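Local coordinates for protein Lys-gingipain catalytic subunit (PDB 4TKX) that hydrolyses proteins with a strong preference for lysine at P1, being the cysteine-protease catalytic domain of a secreted gingipain from Porphyromonas gingivalis, at residues 16-21 with 42-47; 84-89 with 118-123; 98-103 with 252-257; 261-266 with 358-363. All coordinates share one frame; numbering follows the deposited sequence.

Contact 1 (16-21 with 42-47); sequences MLVVAG and LDVHYT
Val-18 bonds through both its N and its O to strand 40-46: N donates to Asp-43 O at 2.9 Å, and O accepts from His-45 N at 2.8 Å. These bonds belong to the ladder of a beta-alpha-beta crossover in which helix 25-37 carries the chain from strand 14-20 to strand 40-46. The short strand axes, 14° apart, confirm the parallel course, and further bonds run from Asp-43 N to Met-16 O, from Ala-20 N to His-45 O and from Thr-47 N to Ala-20 O. On the face bearing Val-18, Met-16 lies alongside Leu-42, its CE 3.3 Å from CD2, tighter than usual carbon contact. Further along that face, Ala-20 CB rests 3.7 Å from both CD1 and CE1 of Tyr-46. The other face carries Leu-17, whose CD1 comes within 3.4 Å of Asp-43 O. His-45 swings back beside its own backbone N (chi1 -68°), and NE2 reaches Asp-43 OD1 at 2.8 Å, meeting the carboxylate 44° out of its plane.

Beyond this shell, Glu-49 OE1 is bonded to His-45 ND1, so a carboxylate sits at each ring nitrogen, which might favour a protonated imidazole; Lys-66 NZ forms a salt bridge with Asp-43 OD2. Helix 25-37 packs on the Met-16 face and helix 56-72 on the Leu-17 face. Where the ladder runs out, Thr-47 OG1 stops 3.5 Å from Gly-21 CA.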
loop_
_atom_site.group_PDB
_atom_site.type_symbol
_atom_site.label_atom_id
_atom_site.label_comp_id
_atom_site.label_asym_id
_atom_site.label_seq_id
_atom_site.Cartn_x
_atom_site.Cartn_y
_atom_site.Cartn_z
ATOM N N MET A 16 -11.125 8.328 3.732
ATOM C CA MET A 16 -10.754 7.084 4.379
ATOM C C MET A 16 -11.665 6.779 5.558
ATOM O O MET A 16 -11.893 7.627 6.430
ATOM C CB MET A 16 -9.302 7.133 4.846
ATOM C CG MET A 16 -8.864 5.860 5.579
ATOM S SD MET A 16 -7.067 5.698 5.685
ATOM C CE MET A 16 -6.676 6.937 6.827
ATOM N N LEU A 17 -12.184 5.554 5.557
ATOM C CA LEU A 17 -12.937 5.013 6.675
ATOM C C LEU A 17 -11.970 4.179 7.508
ATOM O O LEU A 17 -11.251 3.325 6.977
ATOM C CB LEU A 17 -14.065 4.122 6.137
ATOM C CG LEU A 17 -14.907 3.384 7.187
ATOM C CD1 LEU A 17 -15.607 4.345 8.121
ATOM C CD2 LEU A 17 -15.919 2.526 6.492
ATOM N N VAL A 18 -11.935 4.441 8.807
ATOM C CA VAL A 18 -11.038 3.738 9.710
ATOM C C VAL A 18 -11.880 3.008 10.742
ATOM O O VAL A 18 -12.726 3.616 11.415
ATOM C CB VAL A 18 -10.084 4.707 10.436
ATOM C CG1 VAL A 18 -9.144 3.944 11.392
ATOM C CG2 VAL A 18 -9.263 5.503 9.439
ATOM N N VAL A 19 -11.664 1.701 10.852
ATOM C CA VAL A 19 -12.299 0.898 11.903
ATOM C C VAL A 19 -11.172 0.308 12.746
ATOM O O VAL A 19 -10.301 -0.401 12.233
ATOM C CB VAL A 19 -13.178 -0.218 11.308
ATOM C CG1 VAL A 19 -13.761 -1.112 12.423
ATOM C CG2 VAL A 19 -14.291 0.400 10.460
ATOM N N ALA A 20 -11.170 0.639 14.037
ATOM C CA ALA A 20 -10.035 0.340 14.892
ATOM C C ALA A 20 -10.458 -0.274 16.214
ATOM O O ALA A 20 -11.475 0.095 16.814
ATOM C CB ALA A 20 -9.227 1.611 15.162
ATOM N N GLY A 21 -9.662 -1.214 16.685
ATOM C CA GLY A 21 -9.815 -1.678 18.045
ATOM C C GLY A 21 -9.721 -0.534 19.031
ATOM O O GLY A 21 -8.881 0.382 18.907
ATOM N N LEU A 42 -11.255 11.904 7.019
ATOM C CA LEU A 42 -11.316 10.686 7.819
ATOM C C LEU A 42 -12.679 10.493 8.477
ATOM O O LEU A 42 -13.278 11.445 8.981
ATOM C CB LEU A 42 -10.256 10.776 8.913
ATOM C CG LEU A 42 -8.818 10.918 8.419
ATOM C CD1 LEU A 42 -7.874 11.229 9.565
ATOM C CD2 LEU A 42 -8.406 9.647 7.705
ATOM N N ASP A 43 -13.127 9.243 8.519
ATOM C CA ASP A 43 -14.306 8.843 9.287
ATOM C C ASP A 43 -13.815 7.722 10.178
ATOM O O ASP A 43 -13.578 6.613 9.698
ATOM C CB ASP A 43 -15.384 8.332 8.324
ATOM C CG ASP A 43 -16.721 8.145 8.977
ATOM O OD1 ASP A 43 -16.863 8.440 10.183
ATOM O OD2 ASP A 43 -17.654 7.734 8.250
ATOM N N VAL A 44 -13.617 8.014 11.460
ATOM C CA VAL A 44 -12.870 7.114 12.355
ATOM C C VAL A 44 -13.777 6.548 13.423
ATOM O O VAL A 44 -14.403 7.305 14.189
ATOM C CB VAL A 44 -11.728 7.852 13.064
ATOM C CG1 VAL A 44 -10.949 6.887 13.935
ATOM C CG2 VAL A 44 -10.815 8.516 12.057
ATOM N N HIS A 45 -13.815 5.216 13.496
ATOM C CA HIS A 45 -14.679 4.516 14.431
ATOM C C HIS A 45 -13.948 3.396 15.142
ATOM O O HIS A 45 -13.037 2.791 14.585
ATOM C CB HIS A 45 -15.885 3.980 13.672
ATOM C CG HIS A 45 -16.779 5.069 13.191
ATOM N ND1 HIS A 45 -17.810 5.557 13.956
ATOM C CD2 HIS A 45 -16.731 5.841 12.079
ATOM C CE1 HIS A 45 -18.409 6.537 13.303
ATOM N NE2 HIS A 45 -17.764 6.740 12.169
ATOM N N TYR A 46 -14.371 3.130 16.377
ATOM C CA TYR A 46 -13.769 2.107 17.211
ATOM C C TYR A 46 -14.767 0.987 17.532
ATOM O O TYR A 46 -15.990 1.199 17.589
ATOM C CB TYR A 46 -13.199 2.732 18.496
ATOM C CG TYR A 46 -12.151 3.755 18.173
ATOM C CD1 TYR A 46 -10.834 3.379 17.950
ATOM C CD2 TYR A 46 -12.474 5.097 18.035
ATOM C CE1 TYR A 46 -9.885 4.299 17.608
ATOM C CE2 TYR A 46 -11.518 6.018 17.695
ATOM C CZ TYR A 46 -10.220 5.614 17.494
ATOM O OH TYR A 46 -9.237 6.518 17.126
ATOM N N THR A 47 -14.229 -0.200 17.756
ATOM C CA THR A 47 -15.043 -1.381 17.935
ATOM C C THR A 47 -15.800 -1.395 19.262
ATOM O O THR A 47 -16.689 -2.233 19.441
ATOM C CB THR A 47 -14.197 -2.655 17.787
ATOM O OG1 THR A 47 -13.104 -2.595 18.698
ATOM C CG2 THR A 47 -13.661 -2.774 16.350
#

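Contact 2 (84-89 with 118-123); sequences GDTDVI and TFRMSA. With PB (lead (II) ion), chain T.
Gly-84 donates its N to Met-121 O at 2.9 Å, extending the pairing of parallel strands 79-83 and 117-121 into the loop that forms a metal site at their C-terminal ends. Its O accepts from Arg-120 NH1, which stands 42° above the carbonyl plane. Asp-85 follows, holding the lead(II) ion with both carboxylate oxygens, OD1 at 2.5 Å and OD2 at 2.6 Å, in a site established experimentally for calcium. Arg-267 binds OD2, and Ser-122 OG lies 3.4 Å from Asp-85 CG but bonds to Glu-263, another ligand of the metal. Thr-86 N, 2.7 Å from Asp-85 OD1, steadies that carboxylate from its anti side, while Thr-86 CG2 covers one face of the Arg-120 guanidinium. A water that accepts from Asp-85 N lies within reach of Asp-87 OD1 and Ala-123 O. Val-88 N and Ile-89 N both donate to Asp-85 O, curling the loop back until Ile-89 O faces Arg-120. The arginine, bent at chi3 (-70°), grips that oxygen end-on, while Asp-102 forms a salt bridge with NH2. Ile-89 O lies 7° out of the guanidinium plane, 2.9 Å from both NH1 and NH2 of Arg-120.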
loop_
_atom_site.group_PDB
_atom_site.type_symbol
_atom_site.label_atom_id
_atom_site.label_comp_id
_atom_site.label_asym_id
_atom_site.label_seq_id
_atom_site.Cartn_x
_atom_site.Cartn_y
_atom_site.Cartn_z
ATOM N N GLY A 84 -5.899 -3.329 13.921
ATOM C CA GLY A 84 -5.991 -4.431 14.866
ATOM C C GLY A 84 -5.778 -5.785 14.227
ATOM O O GLY A 84 -5.810 -5.951 12.990
ATOM N N ASP A 85 -5.544 -6.762 15.096
ATOM C CA ASP A 85 -5.393 -8.145 14.692
ATOM C C ASP A 85 -6.785 -8.805 14.718
ATOM O O ASP A 85 -7.812 -8.137 14.936
ATOM C CB ASP A 85 -4.392 -8.848 15.620
ATOM C CG ASP A 85 -3.687 -10.074 14.973
ATOM O OD1 ASP A 85 -4.209 -10.690 14.013
ATOM O OD2 ASP A 85 -2.600 -10.453 15.478
ATOM N N THR A 86 -6.820 -10.107 14.479
ATOM C CA THR A 86 -8.094 -10.821 14.348
ATOM C C THR A 86 -8.855 -10.982 15.653
ATOM O O THR A 86 -10.040 -11.356 15.637
ATOM C CB THR A 86 -7.896 -12.178 13.674
ATOM O OG1 THR A 86 -7.035 -12.998 14.477
ATOM C CG2 THR A 86 -7.305 -11.974 12.296
ATOM N N ASP A 87 -8.203 -10.667 16.771
ATOM C CA ASP A 87 -8.888 -10.641 18.054
ATOM C C ASP A 87 -9.883 -9.490 18.154
ATOM O O ASP A 87 -10.806 -9.555 18.953
ATOM C CB ASP A 87 -7.914 -10.661 19.238
ATOM C CG ASP A 87 -6.999 -9.466 19.300
ATOM O OD1 ASP A 87 -6.765 -8.815 18.266
ATOM O OD2 ASP A 87 -6.475 -9.197 20.421
ATOM N N VAL A 88 -9.703 -8.447 17.343
ATOM C CA VAL A 88 -10.656 -7.337 17.347
ATOM C C VAL A 88 -11.425 -7.149 16.028
ATOM O O VAL A 88 -12.584 -6.752 16.052
ATOM C CB VAL A 88 -10.012 -6.020 17.806
ATOM C CG1 VAL A 88 -9.510 -6.170 19.218
ATOM C CG2 VAL A 88 -8.895 -5.610 16.929
ATOM N N ILE A 89 -10.796 -7.454 14.896
ATOM C CA ILE A 89 -11.469 -7.430 13.599
ATOM C C ILE A 89 -11.114 -8.740 12.911
ATOM O O ILE A 89 -9.981 -8.926 12.447
ATOM C CB ILE A 89 -10.998 -6.228 12.756
ATOM C CG1 ILE A 89 -11.315 -4.906 13.458
ATOM C CG2 ILE A 89 -11.634 -6.264 11.380
ATOM C CD1 ILE A 89 -10.609 -3.681 12.849
ATOM N N THR A 118 -8.414 -1.651 0.808
ATOM C CA THR A 118 -8.435 -2.099 2.189
ATOM C C THR A 118 -7.058 -2.553 2.614
ATOM O O THR A 118 -6.374 -3.274 1.879
ATOM C CB THR A 118 -9.408 -3.287 2.315
ATOM O OG1 THR A 118 -10.715 -2.864 1.922
ATOM C CG2 THR A 118 -9.457 -3.826 3.743
ATOM N N PHE A 119 -6.654 -2.151 3.810
ATOM C CA PHE A 119 -5.399 -2.594 4.379
ATOM C C PHE A 119 -5.564 -2.747 5.876
ATOM O O PHE A 119 -6.497 -2.204 6.461
ATOM C CB PHE A 119 -4.253 -1.635 4.046
ATOM C CG PHE A 119 -4.450 -0.228 4.525
ATOM C CD1 PHE A 119 -4.057 0.154 5.800
ATOM C CD2 PHE A 119 -4.992 0.732 3.690
ATOM C CE1 PHE A 119 -4.182 1.479 6.226
ATOM C CE2 PHE A 119 -5.119 2.054 4.113
ATOM C CZ PHE A 119 -4.715 2.421 5.379
ATOM N N ARG A 120 -4.683 -3.530 6.475
ATOM C CA ARG A 120 -4.791 -3.860 7.882
ATOM C C ARG A 120 -3.487 -3.527 8.598
ATOM O O ARG A 120 -2.420 -4.094 8.302
ATOM C CB ARG A 120 -5.119 -5.337 8.067
ATOM C CG ARG A 120 -5.137 -5.763 9.505
ATOM C CD ARG A 120 -5.443 -7.244 9.647
ATOM N NE ARG A 120 -6.814 -7.648 9.326
ATOM C CZ ARG A 120 -7.750 -7.936 10.225
ATOM N NH1 ARG A 120 -7.523 -7.768 11.525
ATOM N NH2 ARG A 120 -8.938 -8.358 9.818
ATOM N N MET A 121 -3.593 -2.582 9.528
ATOM C CA MET A 121 -2.525 -2.294 10.453
ATOM C C MET A 121 -2.686 -3.252 11.627
ATOM O O MET A 121 -3.342 -2.948 12.624
ATOM C CB MET A 121 -2.615 -0.850 10.917
ATOM C CG MET A 121 -2.716 0.091 9.762
ATOM S SD MET A 121 -1.150 0.714 9.235
ATOM C CE MET A 121 -0.833 1.913 10.477
ATOM N N SER A 122 -2.095 -4.430 11.492
ATOM C CA SER A 122 -2.294 -5.469 12.473
ATOM C C SER A 122 -1.272 -5.357 13.591
ATOM O O SER A 122 -0.076 -5.428 13.354
ATOM C CB SER A 122 -2.150 -6.843 11.845
ATOM O OG SER A 122 -2.343 -7.795 12.873
ATOM N N ALA A 123 -1.763 -5.188 14.809
ATOM C CA ALA A 123 -0.908 -5.002 15.974
ATOM C C ALA A 123 -1.534 -5.740 17.133
ATOM O O ALA A 123 -2.767 -5.823 17.213
ATOM C CB ALA A 123 -0.804 -3.547 16.318
HETATM PB PB PB T . -2.307 -12.346 13.767
HETATM O O HOH W 1 -5.477 -6.348 18.040
HETATM O O HOH W 2 -0.814 -12.938 15.649
#

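Contact 3 (98-103 with 252-257); sequences KKVTDL and AQFDYV. With PB (lead (II) ion), chain T.
One face of the Phe-254 ring carries Val-100 CG1, 4.0 Å from the ring centroid and 6° off the normal, which makes this a centred CH-pi contact. The ring projects from a type I beta turn, Gln-253 to Tyr-256, in the loop before helix 261-267. Opposing it is strand 100-101, which pairs with strand 92-93 in a small antiparallel sheet. Val-100 CG2 reaches the ring as well, near CE1. Asp-102 brings its carboxylate up obliquely, the two planes 38° apart, with OD1 3.5 Å from Phe-254 CZ. The charge of that carboxylate is met by Arg-120, and the imidazole of His-358 stands edge-to-face with the ring. Phe-254 CG sits between its backbone N and carbonyl carbon (chi1 56°), which turns the ring toward Val-100 while the carbonyl points elsewhere: Phe-254 O is 2.6 Å from the lead(II) ion in an experimentally known calcium site. One residue thus presents its ring to the hairpin and its backbone to the metal.

The side chains of Asp-255 and Val-100 point toward each other, OD1 of Asp-255 3.5 Å from CG1 of Val-100. A water ties the same pair together, accepting from Val-100 N at 2.9 Å and donating to Asp-255 OD1 at 2.7 Å. No direct hydrogen bond joins the segments. At the outer end, the methylenes of Lys-99 pass the Gln-253 amide, whose NE2 is bonded to Ser-280 O. A second water accepts from Gln-253 NE2 at 3.0 Å and, weakly, from Lys-99 NZ.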
loop_
_atom_site.group_PDB
_atom_site.type_symbol
_atom_site.label_atom_id
_atom_site.label_comp_id
_atom_site.label_asym_id
_atom_site.label_seq_id
_atom_site.Cartn_x
_atom_site.Cartn_y
_atom_site.Cartn_z
ATOM N N LYS A 98 -10.611 -20.644 1.489
ATOM C CA LYS A 98 -10.765 -21.344 2.757
ATOM C C LYS A 98 -9.833 -20.835 3.856
ATOM O O LYS A 98 -9.639 -21.507 4.871
ATOM C CB LYS A 98 -10.591 -22.853 2.573
ATOM C CG LYS A 98 -11.288 -23.385 1.362
ATOM C CD LYS A 98 -12.765 -23.126 1.385
ATOM C CE LYS A 98 -13.459 -23.916 0.268
ATOM N NZ LYS A 98 -14.909 -23.576 0.160
ATOM N N LYS A 99 -9.288 -19.632 3.670
ATOM C CA LYS A 99 -8.389 -19.046 4.643
ATOM C C LYS A 99 -8.834 -17.621 4.895
ATOM O O LYS A 99 -9.620 -17.057 4.124
ATOM C CB LYS A 99 -6.942 -19.024 4.112
ATOM C CG LYS A 99 -6.400 -20.401 3.747
ATOM C CD LYS A 99 -6.204 -21.300 4.957
ATOM C CE LYS A 99 -5.693 -22.683 4.504
ATOM N NZ LYS A 99 -5.499 -23.624 5.627
ATOM N N VAL A 100 -8.318 -17.025 5.960
ATOM C CA VAL A 100 -8.802 -15.710 6.360
ATOM C C VAL A 100 -8.636 -14.675 5.247
ATOM O O VAL A 100 -7.637 -14.683 4.493
ATOM C CB VAL A 100 -8.153 -15.243 7.668
ATOM C CG1 VAL A 100 -6.672 -14.907 7.470
ATOM C CG2 VAL A 100 -8.929 -14.065 8.258
ATOM N N THR A 101 -9.635 -13.799 5.136
ATOM C CA THR A 101 -9.601 -12.690 4.196
ATOM C C THR A 101 -10.307 -11.457 4.760
ATOM O O THR A 101 -11.205 -11.590 5.586
ATOM C CB THR A 101 -10.236 -13.062 2.816
ATOM O OG1 THR A 101 -10.074 -11.979 1.882
ATOM C CG2 THR A 101 -11.706 -13.378 2.924
ATOM N N ASP A 102 -9.895 -10.273 4.300
ATOM C CA ASP A 102 -10.532 -9.008 4.623
ATOM C C ASP A 102 -11.358 -8.555 3.426
ATOM O O ASP A 102 -11.954 -7.494 3.466
ATOM C CB ASP A 102 -9.457 -7.950 4.921
ATOM C CG ASP A 102 -8.843 -8.105 6.317
ATOM O OD1 ASP A 102 -9.513 -8.691 7.201
ATOM O OD2 ASP A 102 -7.719 -7.598 6.554
ATOM N N LEU A 103 -11.384 -9.348 2.353
ATOM C CA LEU A 103 -12.061 -8.930 1.118
ATOM C C LEU A 103 -13.507 -8.515 1.325
ATOM O O LEU A 103 -13.971 -7.552 0.718
ATOM C CB LEU A 103 -12.014 -10.035 0.048
ATOM C CG LEU A 103 -12.726 -9.725 -1.267
ATOM C CD1 LEU A 103 -11.996 -8.606 -1.967
ATOM C CD2 LEU A 103 -12.813 -10.958 -2.187
ATOM N N ALA A 252 1.011 -13.984 4.611
ATOM C CA ALA A 252 0.053 -13.010 5.139
ATOM C C ALA A 252 -1.173 -13.668 5.781
ATOM O O ALA A 252 -2.233 -13.064 5.860
ATOM C CB ALA A 252 -0.371 -12.017 4.055
ATOM N N GLN A 253 -1.021 -14.905 6.239
ATOM C CA GLN A 253 -2.129 -15.618 6.884
ATOM C C GLN A 253 -2.256 -15.118 8.316
ATOM O O GLN A 253 -1.727 -15.724 9.245
ATOM C CB GLN A 253 -1.921 -17.137 6.840
ATOM C CG GLN A 253 -3.191 -17.908 7.136
ATOM C CD GLN A 253 -3.015 -19.400 6.973
ATOM O OE1 GLN A 253 -3.083 -20.162 7.941
ATOM N NE2 GLN A 253 -2.790 -19.831 5.738
ATOM N N PHE A 254 -2.978 -14.006 8.474
ATOM C CA PHE A 254 -2.904 -13.216 9.698
ATOM C C PHE A 254 -3.802 -13.681 10.843
ATOM O O PHE A 254 -3.892 -12.986 11.858
ATOM C CB PHE A 254 -3.130 -11.726 9.403
ATOM C CG PHE A 254 -4.413 -11.430 8.700
ATOM C CD1 PHE A 254 -5.586 -11.278 9.417
ATOM C CD2 PHE A 254 -4.452 -11.291 7.323
ATOM C CE1 PHE A 254 -6.786 -11.005 8.761
ATOM C CE2 PHE A 254 -5.637 -11.025 6.676
ATOM C CZ PHE A 254 -6.801 -10.872 7.392
ATOM N N ASP A 255 -4.411 -14.861 10.704
ATOM C CA ASP A 255 -5.079 -15.502 11.832
ATOM C C ASP A 255 -4.358 -16.755 12.295
ATOM O O ASP A 255 -4.914 -17.538 13.061
ATOM C CB ASP A 255 -6.551 -15.823 11.517
ATOM C CG ASP A 255 -6.710 -16.988 10.547
ATOM O OD1 ASP A 255 -5.757 -17.302 9.797
ATOM O OD2 ASP A 255 -7.800 -17.604 10.534
ATOM N N TYR A 256 -3.107 -16.922 11.877
ATOM C CA TYR A 256 -2.291 -18.043 12.323
ATOM C C TYR A 256 -2.011 -17.927 13.826
ATOM O O TYR A 256 -2.081 -16.837 14.404
ATOM C CB TYR A 256 -0.997 -18.073 11.510
ATOM C CG TYR A 256 -0.107 -19.265 11.745
ATOM C CD1 TYR A 256 -0.560 -20.557 11.494
ATOM C CD2 TYR A 256 1.194 -19.104 12.204
ATOM C CE1 TYR A 256 0.263 -21.647 11.699
ATOM C CE2 TYR A 256 2.016 -20.190 12.422
ATOM C CZ TYR A 256 1.542 -21.460 12.172
ATOM O OH TYR A 256 2.355 -22.558 12.367
ATOM N N VAL A 257 -1.712 -19.057 14.460
ATOM C CA VAL A 257 -1.514 -19.105 15.907
ATOM C C VAL A 257 -0.338 -18.250 16.373
ATOM O O VAL A 257 -0.328 -17.764 17.508
ATOM C CB VAL A 257 -1.388 -20.567 16.389
ATOM C CG1 VAL A 257 -0.227 -21.253 15.719
ATOM C CG2 VAL A 257 -1.250 -20.619 17.899
HETATM PB PB PB T . -2.307 -12.346 13.767
HETATM O O HOH W 3 -2.367 -22.752 5.463
HETATM O O HOH W 4 -6.563 -18.693 7.616
HETATM O O HOH W 2 -0.814 -12.938 15.649
#

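Contact 4 (261-266 with 358-363); sequences FGEVIT and HVLGDG. With PB (lead (II) ion), chain T.
Leu-360 drives its CD1 onto the bare backbone of Gly-262, 3.7 Å from the C atom and 3.8 Å from CA. No side chain stands between them, and this is the tight part. CG of Leu-360 lies beside its own backbone N (chi1 -70°), with CD1 settled on the peptide that links Gly-262 to Glu-263. One helical turn on, Thr-266 supplies the second touch: its CG2 is 3.6 Å from Leu-360 O and also faces the CA of Gly-361. Chi1 of 53° divides the labour of Thr-266, since OG1 turns back along its own helix, 2.9 Å from Gly-262 O, and leaves the methyl for the strand.

The helix packs on a face of the sheet, over strand 357-361, the last strand of the mixed six-stranded sheet; the axes of the segments 261-266 and 358-361 approach to 7.8 Å at 31°. Backbone bonds from Arg-120 to Val-359 and Gly-361 join this strand to strand 117-121 of the four-stranded sheet, so the contact sits where the two sheets meet. No hydrogen bond crosses, and the buried area is 170 Å².

Toward the metal the fit is looser. Glu-263 directs its CB away from the strand, and its CG comes no nearer than 4.4 Å to Leu-360 CD1. Its carboxylate holds the lead(II) ion through both oxygens, in an experimentally established calcium site. Ser-122 OG is bonded to OE2 and Cys-260 N to OE1, fixing the group's rotation while Glu-263 OE2 stays 2.5 Å from the lead.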
loop_
_atom_site.group_PDB
_atom_site.type_symbol
_atom_site.label_atom_id
_atom_site.label_comp_id
_atom_site.label_asym_id
_atom_site.label_seq_id
_atom_site.Cartn_x
_atom_site.Cartn_y
_atom_site.Cartn_z
ATOM N N PHE A 261 4.503 -13.740 8.995
ATOM C CA PHE A 261 5.639 -13.012 8.456
ATOM C C PHE A 261 5.245 -11.562 8.139
ATOM O O PHE A 261 5.958 -10.610 8.477
ATOM C CB PHE A 261 6.117 -13.744 7.199
ATOM C CG PHE A 261 7.303 -13.116 6.527
ATOM C CD1 PHE A 261 7.140 -12.087 5.611
ATOM C CD2 PHE A 261 8.575 -13.587 6.771
ATOM C CE1 PHE A 261 8.224 -11.524 4.979
ATOM C CE2 PHE A 261 9.660 -13.034 6.146
ATOM C CZ PHE A 261 9.479 -11.998 5.231
ATOM N N GLY A 262 4.103 -11.384 7.490
ATOM C CA GLY A 262 3.667 -10.037 7.122
ATOM C C GLY A 262 3.398 -9.130 8.306
ATOM O O GLY A 262 3.635 -7.909 8.251
ATOM N N GLU A 263 2.859 -9.714 9.361
ATOM C CA GLU A 263 2.632 -8.996 10.612
ATOM C C GLU A 263 3.961 -8.642 11.279
ATOM O O GLU A 263 4.171 -7.511 11.702
ATOM C CB GLU A 263 1.763 -9.831 11.561
ATOM C CG GLU A 263 0.292 -9.829 11.175
ATOM C CD GLU A 263 -0.567 -10.750 12.023
ATOM O OE1 GLU A 263 -0.135 -11.887 12.253
ATOM O OE2 GLU A 263 -1.683 -10.348 12.443
ATOM N N VAL A 264 4.876 -9.598 11.357
ATOM C CA VAL A 264 6.122 -9.331 12.037
ATOM C C VAL A 264 6.923 -8.269 11.273
ATOM O O VAL A 264 7.466 -7.354 11.880
ATOM C CB VAL A 264 6.942 -10.610 12.242
ATOM C CG1 VAL A 264 8.288 -10.277 12.843
ATOM C CG2 VAL A 264 6.151 -11.594 13.136
ATOM N N ILE A 265 6.984 -8.368 9.945
ATOM C CA ILE A 265 7.834 -7.439 9.191
ATOM C C ILE A 265 7.360 -5.987 9.319
ATOM O O ILE A 265 8.155 -5.053 9.224
ATOM C CB ILE A 265 7.995 -7.884 7.730
ATOM C CG1 ILE A 265 9.306 -7.352 7.149
ATOM C CG2 ILE A 265 6.778 -7.515 6.877
ATOM C CD1 ILE A 265 9.682 -7.966 5.810
ATOM N N THR A 266 6.067 -5.804 9.560
ATOM C CA THR A 266 5.520 -4.466 9.782
ATOM C C THR A 266 5.541 -4.039 11.257
ATOM O O THR A 266 5.789 -2.872 11.561
ATOM C CB THR A 266 4.103 -4.310 9.186
ATOM O OG1 THR A 266 3.238 -5.350 9.648
ATOM C CG2 THR A 266 4.162 -4.355 7.658
ATOM N N HIS A 358 -3.300 -9.602 0.437
ATOM C CA HIS A 358 -3.573 -8.566 1.420
ATOM C C HIS A 358 -2.427 -7.580 1.577
ATOM O O HIS A 358 -1.264 -7.918 1.342
ATOM C CB HIS A 358 -3.789 -9.192 2.803
ATOM C CG HIS A 358 -5.067 -9.943 2.918
ATOM N ND1 HIS A 358 -5.241 -11.196 2.368
ATOM C CD2 HIS A 358 -6.251 -9.608 3.473
ATOM C CE1 HIS A 358 -6.470 -11.601 2.595
ATOM N NE2 HIS A 358 -7.108 -10.653 3.250
ATOM N N VAL A 359 -2.779 -6.376 2.028
ATOM C CA VAL A 359 -1.818 -5.414 2.535
ATOM C C VAL A 359 -1.873 -5.422 4.048
ATOM O O VAL A 359 -2.959 -5.279 4.646
ATOM C CB VAL A 359 -2.100 -3.976 2.065
ATOM C CG1 VAL A 359 -1.078 -3.004 2.694
ATOM C CG2 VAL A 359 -2.032 -3.882 0.554
ATOM N N LEU A 360 -0.704 -5.637 4.649
ATOM C CA LEU A 360 -0.491 -5.451 6.069
ATOM C C LEU A 360 0.409 -4.232 6.224
ATOM O O LEU A 360 1.328 -4.010 5.421
ATOM C CB LEU A 360 0.143 -6.703 6.690
ATOM C CG LEU A 360 -0.799 -7.919 6.749
ATOM C CD1 LEU A 360 -0.020 -9.223 6.870
ATOM C CD2 LEU A 360 -1.786 -7.763 7.918
ATOM N N GLY A 361 0.146 -3.408 7.232
ATOM C CA GLY A 361 0.760 -2.093 7.256
ATOM C C GLY A 361 -0.086 -1.097 6.484
ATOM O O GLY A 361 -1.273 -1.327 6.260
ATOM N N ASP A 362 0.520 0.007 6.057
ATOM C CA ASP A 362 -0.252 1.137 5.519
ATOM C C ASP A 362 -0.314 1.116 3.985
ATOM O O ASP A 362 0.636 1.497 3.286
ATOM C CB ASP A 362 0.324 2.467 6.032
ATOM C CG ASP A 362 -0.525 3.662 5.671
ATOM O OD1 ASP A 362 -1.485 3.498 4.871
ATOM O OD2 ASP A 362 -0.230 4.788 6.190
ATOM N N GLY A 363 -1.449 0.653 3.470
ATOM C CA GLY A 363 -1.662 0.570 2.037
ATOM C C GLY A 363 -1.905 1.892 1.338
ATOM O O GLY A 363 -1.914 1.956 0.081
HETATM PB PB PB T . -2.307 -12.346 13.767
HETATM O O HOH W 2 -0.814 -12.938 15.649
#

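How the contacts relate
From the N terminus, contact 1 closes first, around the crossover helix 25-37, and is complete before the others open. Contact 2 closes the excursion that leaves strand 79-83 and returns on strand 117-121. Residues 98-103 lie within that excursion but find their partner at 252-257, so contacts 2 and 3 cross. Contact 4 follows in series, bringing strand 357-361 back beside helix 261-267. Contacts 1 and 2 belong to the same parallel sheet and touch through Val-19 O and Ile-89 CD1, 3.4 Å apart. Contacts 2, 3 and 4 each contribute one residue to the lead(II) site, which joins the loops after strands 79-83 and 242-247 to helix 261-267; the hairpin, giving no ligand, packs on Phe-254.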